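Local atomic coordinates of calmodulin, putative (Toxoplasma gondii, PDB entry 6TJ6), a protein that probably binds calcium through an EF-hand loop and packs, in the manner of calmodulin-type light chains, against the chain of another protein. Residues A[26-31]-A[54-59]; A[31-36]-A[42-47]; A[95-98]-A[103-106]. One frame throughout, in Å; residues are numbered along the deposited sequence.

Contact 1. Residues A[26-31]-A[54-59]; sequences RDLVLA and PDFEAW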
loop_
_atom_site.group_PDB
_atom_site.type_symbol
_atom_site.label_atom_id
_atom_site.label_comp_id
_atom_site.label_asym_id
_atom_site.label_seq_id
_atom_site.Cartn_x
_atom_site.Cartn_y
_atom_site.Cartn_z
ATOM N N ARG A 26 7.145 -3.744 17.910
ATOM C CA ARG A 26 7.077 -2.287 17.867
ATOM C C ARG A 26 6.103 -1.813 16.798
ATOM O O ARG A 26 5.261 -0.943 17.060
ATOM C CB ARG A 26 8.471 -1.709 17.615
ATOM C CG ARG A 26 8.675 -0.286 18.116
ATOM N N ASP A 27 6.185 -2.399 15.599
ATOM C CA ASP A 27 5.278 -2.031 14.517
ATOM C C ASP A 27 3.828 -2.005 14.989
ATOM O O ASP A 27 3.096 -1.051 14.699
ATOM C CB ASP A 27 5.443 -2.988 13.333
ATOM C CG ASP A 27 6.815 -2.889 12.690
ATOM O OD1 ASP A 27 7.536 -3.908 12.661
ATOM O OD2 ASP A 27 7.178 -1.787 12.224
ATOM N N LEU A 28 3.410 -3.023 15.754
ATOM C CA LEU A 28 2.054 -3.043 16.297
ATOM C C LEU A 28 1.727 -1.719 16.967
ATOM O O LEU A 28 0.849 -0.976 16.504
ATOM C CB LEU A 28 1.891 -4.215 17.267
ATOM C CG LEU A 28 0.495 -4.499 17.834
ATOM C CD1 LEU A 28 -0.599 -4.275 16.793
ATOM C CD2 LEU A 28 0.418 -5.919 18.374
ATOM N N VAL A 29 2.481 -1.367 18.012
ATOM C CA VAL A 29 2.246 -0.096 18.693
ATOM C C VAL A 29 2.280 1.046 17.691
ATOM O O VAL A 29 1.381 1.898 17.663
ATOM C CB VAL A 29 3.269 0.108 19.827
ATOM C CG1 VAL A 29 3.128 1.499 20.419
ATOM C CG2 VAL A 29 3.082 -0.951 20.898
ATOM N N LEU A 30 3.279 1.038 16.804
ATOM C CA LEU A 30 3.382 2.086 15.795
ATOM C C LEU A 30 2.098 2.181 14.983
ATOM O O LEU A 30 1.498 3.260 14.880
ATOM C CB LEU A 30 4.591 1.829 14.892
ATOM C CG LEU A 30 5.885 2.539 15.308
ATOM C CD1 LEU A 30 6.089 2.517 16.820
ATOM C CD2 LEU A 30 7.079 1.915 14.604
ATOM N N ALA A 31 1.630 1.047 14.450
ATOM C CA ALA A 31 0.371 1.050 13.712
ATOM C C ALA A 31 -0.716 1.739 14.521
ATOM O O ALA A 31 -1.353 2.690 14.046
ATOM C CB ALA A 31 -0.040 -0.381 13.358
ATOM N N PRO A 54 -7.962 -9.435 11.257
ATOM C CA PRO A 54 -9.147 -9.468 12.134
ATOM C C PRO A 54 -8.854 -8.986 13.545
ATOM O O PRO A 54 -9.620 -8.181 14.098
ATOM C CB PRO A 54 -9.557 -10.946 12.103
ATOM C CG PRO A 54 -9.059 -11.440 10.787
ATOM C CD PRO A 54 -7.751 -10.731 10.584
ATOM N N ASP A 55 -7.739 -9.439 14.127
ATOM C CA ASP A 55 -7.353 -9.003 15.467
ATOM C C ASP A 55 -7.175 -7.491 15.527
ATOM O O ASP A 55 -7.685 -6.833 16.442
ATOM C CB ASP A 55 -6.059 -9.701 15.894
ATOM C CG ASP A 55 -6.092 -11.193 15.652
ATOM O OD1 ASP A 55 -7.115 -11.827 15.978
ATOM O OD2 ASP A 55 -5.092 -11.730 15.126
ATOM N N PHE A 56 -6.446 -6.925 14.560
ATOM C CA PHE A 56 -6.148 -5.496 14.591
ATOM C C PHE A 56 -7.407 -4.663 14.389
ATOM O O PHE A 56 -7.609 -3.657 15.082
ATOM C CB PHE A 56 -5.102 -5.158 13.527
ATOM C CG PHE A 56 -4.669 -3.717 13.527
ATOM C CD1 PHE A 56 -3.856 -3.223 14.541
ATOM C CD2 PHE A 56 -5.051 -2.863 12.501
ATOM C CE1 PHE A 56 -3.443 -1.902 14.546
ATOM C CE2 PHE A 56 -4.642 -1.540 12.496
ATOM C CZ PHE A 56 -3.834 -1.056 13.523
ATOM N N GLU A 57 -8.266 -5.069 13.452
ATOM C CA GLU A 57 -9.492 -4.319 13.217
ATOM C C GLU A 57 -10.408 -4.384 14.432
ATOM O O GLU A 57 -11.025 -3.380 14.798
ATOM C CB GLU A 57 -10.197 -4.823 11.946
ATOM C CG GLU A 57 -11.205 -5.956 12.118
ATOM C CD GLU A 57 -12.586 -5.458 12.515
ATOM O OE1 GLU A 57 -12.928 -4.306 12.178
ATOM O OE2 GLU A 57 -13.325 -6.214 13.179
ATOM N N ALA A 58 -10.464 -5.538 15.109
ATOM C CA ALA A 58 -11.286 -5.638 16.311
ATOM C C ALA A 58 -10.723 -4.782 17.442
ATOM O O ALA A 58 -11.471 -4.053 18.110
ATOM C CB ALA A 58 -11.405 -7.098 16.746
ATOM N N TRP A 59 -9.409 -4.851 17.667
ATOM C CA TRP A 59 -8.790 -4.038 18.709
ATOM C C TRP A 59 -9.052 -2.558 18.471
ATOM O O TRP A 59 -9.475 -1.834 19.382
ATOM C CB TRP A 59 -7.283 -4.309 18.769
ATOM C CG TRP A 59 -6.633 -3.804 20.027
ATOM C CD1 TRP A 59 -6.325 -4.534 21.136
ATOM C CD2 TRP A 59 -6.214 -2.458 20.303
ATOM N NE1 TRP A 59 -5.739 -3.729 22.087
ATOM C CE2 TRP A 59 -5.659 -2.451 21.600
ATOM C CE3 TRP A 59 -6.252 -1.261 19.581
ATOM C CZ2 TRP A 59 -5.149 -1.293 22.189
ATOM C CZ3 TRP A 59 -5.746 -0.112 20.168
ATOM C CH2 TRP A 59 -5.202 -0.136 21.459
#
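The ring of Phe56 reaches across from helix 53-64 and meets helix 26-34 at two residues three positions apart, Leu28 and Ala31. Its CD1 lies 4.1 Å from Leu28 CD1, while the Ala31 methyl meets the next two ring carbons, CB being 3.9 Å from both Phe56 CE1 and Phe56 CZ. Both partners approach the ring plane obliquely. The CB of Phe56 already heads for the other helix, and CG anti to the backbone N (chi1 -177°) carries the ring on to it. Leu28 gets there differently: its CB leaves to one side, and it is the anti setting of CG (chi1 -174°) that brings one methyl, CD1, back to the ring. The two side chains slide past each other in opposite directions. This belongs to the apolar core of a calmodulin-like EF-hand lobe, where helix 26-34, which follows the first calcium loop, packs against helix 53-64 beyond the paired strands 22-24 and 50-52. Met51 of the second strand touches both Leu28 and Phe56 and closes the apolar cluster from the strand side; Val8 and Phe15 of helix 7-15 add to it by touching Phe56 and Ala31 respectively. The calcium-binding residue Asp16 is near, its side chain about 8 Å from that of Ala31, although this chain carries no calcium here.

Contact 2. Residues A[31-36]-A[42-47]; sequences AIRSCG and DEIKAL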
loop_
_atom_site.group_PDB
_atom_site.type_symbol
_atom_site.label_atom_id
_atom_site.label_comp_id
_atom_site.label_asym_id
_atom_site.label_seq_id
_atom_site.Cartn_x
_atom_site.Cartn_y
_atom_site.Cartn_z
ATOM N N ALA A 31 1.630 1.047 14.450
ATOM C CA ALA A 31 0.371 1.050 13.712
ATOM C C ALA A 31 -0.716 1.739 14.521
ATOM O O ALA A 31 -1.353 2.690 14.046
ATOM C CB ALA A 31 -0.040 -0.381 13.358
ATOM N N ILE A 32 -0.878 1.327 15.780
ATOM C CA ILE A 32 -1.900 1.933 16.624
ATOM C C ILE A 32 -1.671 3.434 16.719
ATOM O O ILE A 32 -2.564 4.239 16.415
ATOM C CB ILE A 32 -1.918 1.264 18.010
ATOM C CG1 ILE A 32 -2.285 -0.213 17.867
ATOM C CG2 ILE A 32 -2.895 1.969 18.932
ATOM C CD1 ILE A 32 -2.135 -1.020 19.143
ATOM N N ARG A 33 -0.446 3.836 17.071
ATOM C CA ARG A 33 -0.178 5.258 17.227
ATOM C C ARG A 33 -0.340 6.002 15.913
ATOM O O ARG A 33 -0.679 7.191 15.914
ATOM C CB ARG A 33 1.226 5.477 17.799
ATOM C CG ARG A 33 1.394 4.963 19.218
ATOM C CD ARG A 33 2.603 5.585 19.907
ATOM N NE ARG A 33 2.660 5.228 21.323
ATOM C CZ ARG A 33 3.675 4.592 21.898
ATOM N NH1 ARG A 33 4.741 4.249 21.186
ATOM N NH2 ARG A 33 3.626 4.306 23.192
ATOM N N SER A 34 -0.142 5.318 14.781
ATOM C CA SER A 34 -0.280 6.000 13.502
ATOM C C SER A 34 -1.712 6.448 13.244
ATOM O O SER A 34 -1.925 7.362 12.439
ATOM C CB SER A 34 0.203 5.104 12.360
ATOM O OG SER A 34 -0.753 4.106 12.043
ATOM N N CYS A 35 -2.690 5.844 13.916
ATOM C CA CYS A 35 -4.077 6.263 13.779
ATOM C C CYS A 35 -4.479 7.299 14.821
ATOM O O CYS A 35 -5.671 7.601 14.952
ATOM C CB CYS A 35 -5.001 5.046 13.854
ATOM S SG CYS A 35 -4.684 3.815 12.563
ATOM N N GLY A 36 -3.517 7.843 15.563
ATOM C CA GLY A 36 -3.789 8.851 16.565
ATOM C C GLY A 36 -4.189 8.327 17.925
ATOM O O GLY A 36 -4.722 9.096 18.732
ATOM N N ASP A 42 -0.943 -0.224 30.395
ATOM C CA ASP A 42 -1.642 -1.487 30.619
ATOM C C ASP A 42 -2.095 -2.098 29.298
ATOM O O ASP A 42 -1.922 -3.300 29.063
ATOM C CB ASP A 42 -2.835 -1.270 31.552
ATOM C CG ASP A 42 -2.432 -1.209 33.013
ATOM O OD1 ASP A 42 -1.227 -1.360 33.305
ATOM O OD2 ASP A 42 -3.323 -1.018 33.867
ATOM N N GLU A 43 -2.682 -1.279 28.423
ATOM C CA GLU A 43 -3.091 -1.764 27.108
ATOM C C GLU A 43 -1.893 -2.258 26.307
ATOM O O GLU A 43 -1.985 -3.263 25.594
ATOM C CB GLU A 43 -3.829 -0.661 26.348
ATOM C CG GLU A 43 -5.260 -0.427 26.808
ATOM C CD GLU A 43 -5.841 0.864 26.266
ATOM O OE1 GLU A 43 -5.067 1.688 25.736
ATOM O OE2 GLU A 43 -7.071 1.057 26.370
ATOM N N ILE A 44 -0.757 -1.566 26.417
ATOM C CA ILE A 44 0.440 -1.998 25.704
ATOM C C ILE A 44 0.933 -3.333 26.244
ATOM O O ILE A 44 1.301 -4.231 25.475
ATOM C CB ILE A 44 1.530 -0.916 25.785
ATOM C CG1 ILE A 44 1.123 0.302 24.954
ATOM C CG2 ILE A 44 2.875 -1.471 25.327
ATOM C CD1 ILE A 44 2.146 1.416 24.956
ATOM N N LYS A 45 0.951 -3.488 27.570
ATOM C CA LYS A 45 1.358 -4.762 28.151
ATOM C C LYS A 45 0.415 -5.887 27.750
ATOM O O LYS A 45 0.851 -7.031 27.582
ATOM C CB LYS A 45 1.428 -4.658 29.676
ATOM N N ALA A 46 -0.873 -5.585 27.581
ATOM C CA ALA A 46 -1.855 -6.613 27.258
ATOM C C ALA A 46 -1.871 -6.994 25.783
ATOM O O ALA A 46 -2.539 -7.973 25.427
ATOM C CB ALA A 46 -3.253 -6.153 27.680
ATOM N N LEU A 47 -1.170 -6.258 24.927
ATOM C CA LEU A 47 -1.172 -6.566 23.504
ATOM C C LEU A 47 -0.596 -7.959 23.266
ATOM O O LEU A 47 0.346 -8.370 23.956
ATOM C CB LEU A 47 -0.365 -5.527 22.724
ATOM C CG LEU A 47 -0.975 -4.132 22.573
ATOM C CD1 LEU A 47 -0.007 -3.206 21.851
ATOM C CD2 LEU A 47 -2.304 -4.203 21.836
#
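Ile32 sets its terminal methyl in front of the two methyls of Leu47, CD1 standing 4.1 Å from Leu47 CD1 and 4.2 Å from Leu47 CD2. The two chains meet tip to tip. Ile32 spans the gap because its outer torsion is extended (chi2 172°), which carries CD1 straight out from a CB that already faces the opposite segment; Leu47, just beyond Ala46, likewise starts toward its partner. A second touch lies beside this one: Arg33 leaves its helix to one side, runs extended from CG to NE, and lays the NH2 end of its guanidinium 3.7 Å from Ile44 CD1. Ile44 offers that methyl from a CB directed toward helix 26-34, with its own outer torsion extended as well. The two side chains cross at about a right angle, and the methyl approaches the flat group obliquely, so the meeting is plain van der Waals contact. In the EF-hand pair of this lobe, these residues join the end of helix 26-34 to the short helix 41-46, across the linker that leads from the first EF-hand onward. Backbone bonds tie the touching residues into their own segments: Leu47 N bonds to Ile44 O at 3.2 Å, and on the other side Gly36 N bonds to Arg33 O at 2.9 Å. Glu43 of helix 41-46 forms a salt bridge with Lys63 of helix 53-64. Trp59 of that same helix touches both Ile32 and Leu47, while Pro39 of the linker lies against Ile32 and Ile44. Arg33 also packs on an apolar side chain of another protein's chain.

Contact 3. Residues A[95-98]-A[103-106]; sequences QVML and LLSD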
loop_
_atom_site.group_PDB
_atom_site.type_symbol
_atom_site.label_atom_id
_atom_site.label_comp_id
_atom_site.label_asym_id
_atom_site.label_seq_id
_atom_site.Cartn_x
_atom_site.Cartn_y
_atom_site.Cartn_z
ATOM N N GLN A 95 12.040 21.027 18.687
ATOM C CA GLN A 95 13.104 20.566 19.570
ATOM C C GLN A 95 12.713 19.284 20.295
ATOM O O GLN A 95 13.537 18.375 20.444
ATOM C CB GLN A 95 13.472 21.663 20.567
ATOM C CG GLN A 95 14.438 22.699 20.012
ATOM C CD GLN A 95 14.699 23.838 20.979
ATOM O OE1 GLN A 95 15.072 23.620 22.133
ATOM N NE2 GLN A 95 14.499 25.062 20.512
ATOM N N VAL A 96 11.461 19.182 20.753
ATOM C CA VAL A 96 11.094 17.971 21.489
ATOM C C VAL A 96 10.960 16.783 20.542
ATOM O O VAL A 96 11.299 15.648 20.908
ATOM C CB VAL A 96 9.814 18.187 22.320
ATOM C CG1 VAL A 96 10.002 19.343 23.297
ATOM C CG2 VAL A 96 8.608 18.417 21.429
ATOM N N MET A 97 10.489 17.014 19.311
ATOM C CA MET A 97 10.466 15.950 18.315
ATOM C C MET A 97 11.871 15.438 18.041
ATOM O O MET A 97 12.087 14.228 17.912
ATOM C CB MET A 97 9.826 16.449 17.017
ATOM C CG MET A 97 8.336 16.753 17.094
ATOM S SD MET A 97 7.304 15.280 17.095
ATOM C CE MET A 97 7.837 14.515 15.570
ATOM N N LEU A 98 12.845 16.349 17.963
ATOM C CA LEU A 98 14.213 15.928 17.678
ATOM C C LEU A 98 14.874 15.275 18.887
ATOM O O LEU A 98 15.724 14.392 18.724
ATOM C CB LEU A 98 15.037 17.122 17.198
ATOM C CG LEU A 98 14.543 17.742 15.890
ATOM C CD1 LEU A 98 15.318 19.006 15.579
ATOM C CD2 LEU A 98 14.656 16.742 14.750
ATOM N N LEU A 103 12.077 7.770 15.072
ATOM C CA LEU A 103 11.820 7.313 13.713
ATOM C C LEU A 103 12.046 8.374 12.651
ATOM O O LEU A 103 12.362 8.026 11.512
ATOM C CB LEU A 103 10.375 6.810 13.587
ATOM C CG LEU A 103 9.824 5.948 14.722
ATOM C CD1 LEU A 103 8.366 5.595 14.461
ATOM C CD2 LEU A 103 10.658 4.691 14.904
ATOM N N LEU A 104 11.898 9.651 12.989
ATOM C CA LEU A 104 11.852 10.714 11.997
ATOM C C LEU A 104 13.217 11.360 11.803
ATOM O O LEU A 104 13.933 11.634 12.770
ATOM C CB LEU A 104 10.829 11.783 12.390
ATOM C CG LEU A 104 9.355 11.374 12.371
ATOM C CD1 LEU A 104 8.464 12.577 12.625
ATOM C CD2 LEU A 104 8.983 10.702 11.059
ATOM N N SER A 105 13.566 11.607 10.541
ATOM C CA SER A 105 14.739 12.405 10.230
ATOM C C SER A 105 14.443 13.877 10.501
ATOM O O SER A 105 13.308 14.269 10.782
ATOM C CB SER A 105 15.162 12.209 8.774
ATOM O OG SER A 105 14.380 13.009 7.904
ATOM N N ASP A 106 15.485 14.703 10.407
ATOM C CA ASP A 106 15.314 16.125 10.690
ATOM C C ASP A 106 14.508 16.817 9.596
ATOM O O ASP A 106 13.708 17.719 9.880
ATOM C CB ASP A 106 16.680 16.784 10.868
ATOM C CG ASP A 106 17.552 16.048 11.870
ATOM O OD1 ASP A 106 16.996 15.443 12.811
ATOM O OD2 ASP A 106 18.791 16.066 11.713
#
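Met97 and Leu104 supply the apolar part of this contact, Met97 CE lying 3.6 Å from Leu104 CD1. The two side chains cross obliquely. Met97 starts off to one side of the opposing segment and reaches it by curling: successive bends at chi2 (-76°) and chi3 (-57°) fold the thioether round until its methyl faces one branch of the leucine, whose CB heads toward the helix. Val109 and Met112 of helix 106-116 continue this cluster, Met112 touching both Met97 and Leu104. A mixed contact lies nearer the surface, where Leu98 CD2 comes to 3.3 Å from Asp106 OD1, the side chains crossing at about a right angle; a methyl against a carboxylate oxygen at this range is close packing between exposed groups. All four residues bridge the turn between helix 90-100 and helix 106-116, the link between successive EF-hands in the second EF-hand pair of this calmodulin-like chain. Hydrogen bonds lie at the start of helix 106-116. Ser105 is its N-cap, with CB directed away from helix 90-100 and OG capping a backbone N of the new helix, while Glu108 OE1 accepts from Ser105 N, as in a capping box. Another protein's chain lies against the same region: the backbone N of Leu103 and that of Leu104 each bond to an acidic side chain of that chain, and one of its aromatic side chains packs on Leu104, consistent with the way calmodulin-type lobes hold a target segment.

From the N terminus, helix 26-34 serves contacts 1 and 2 in turn and lends Ala31 to both. Contact 2 closes the short loop from Gly36 to Asp42; contact 1 closes the longer one from Ala31 to Pro54 and encloses it. Their centres are 7 Å apart, with Val29 of contact 1 packed on Leu47 of contact 2 and Phe56 on Ile32, so helices 26-34, 41-46 and 53-64 share one N-terminal core. Contact 3 follows in series, closing the turn between helices 90-100 and 106-116 about 24 Å from contact 1, centre to centre. The two lobes nevertheless touch, Leu30 CD2 lying 3.9 Å from Leu103 CD1.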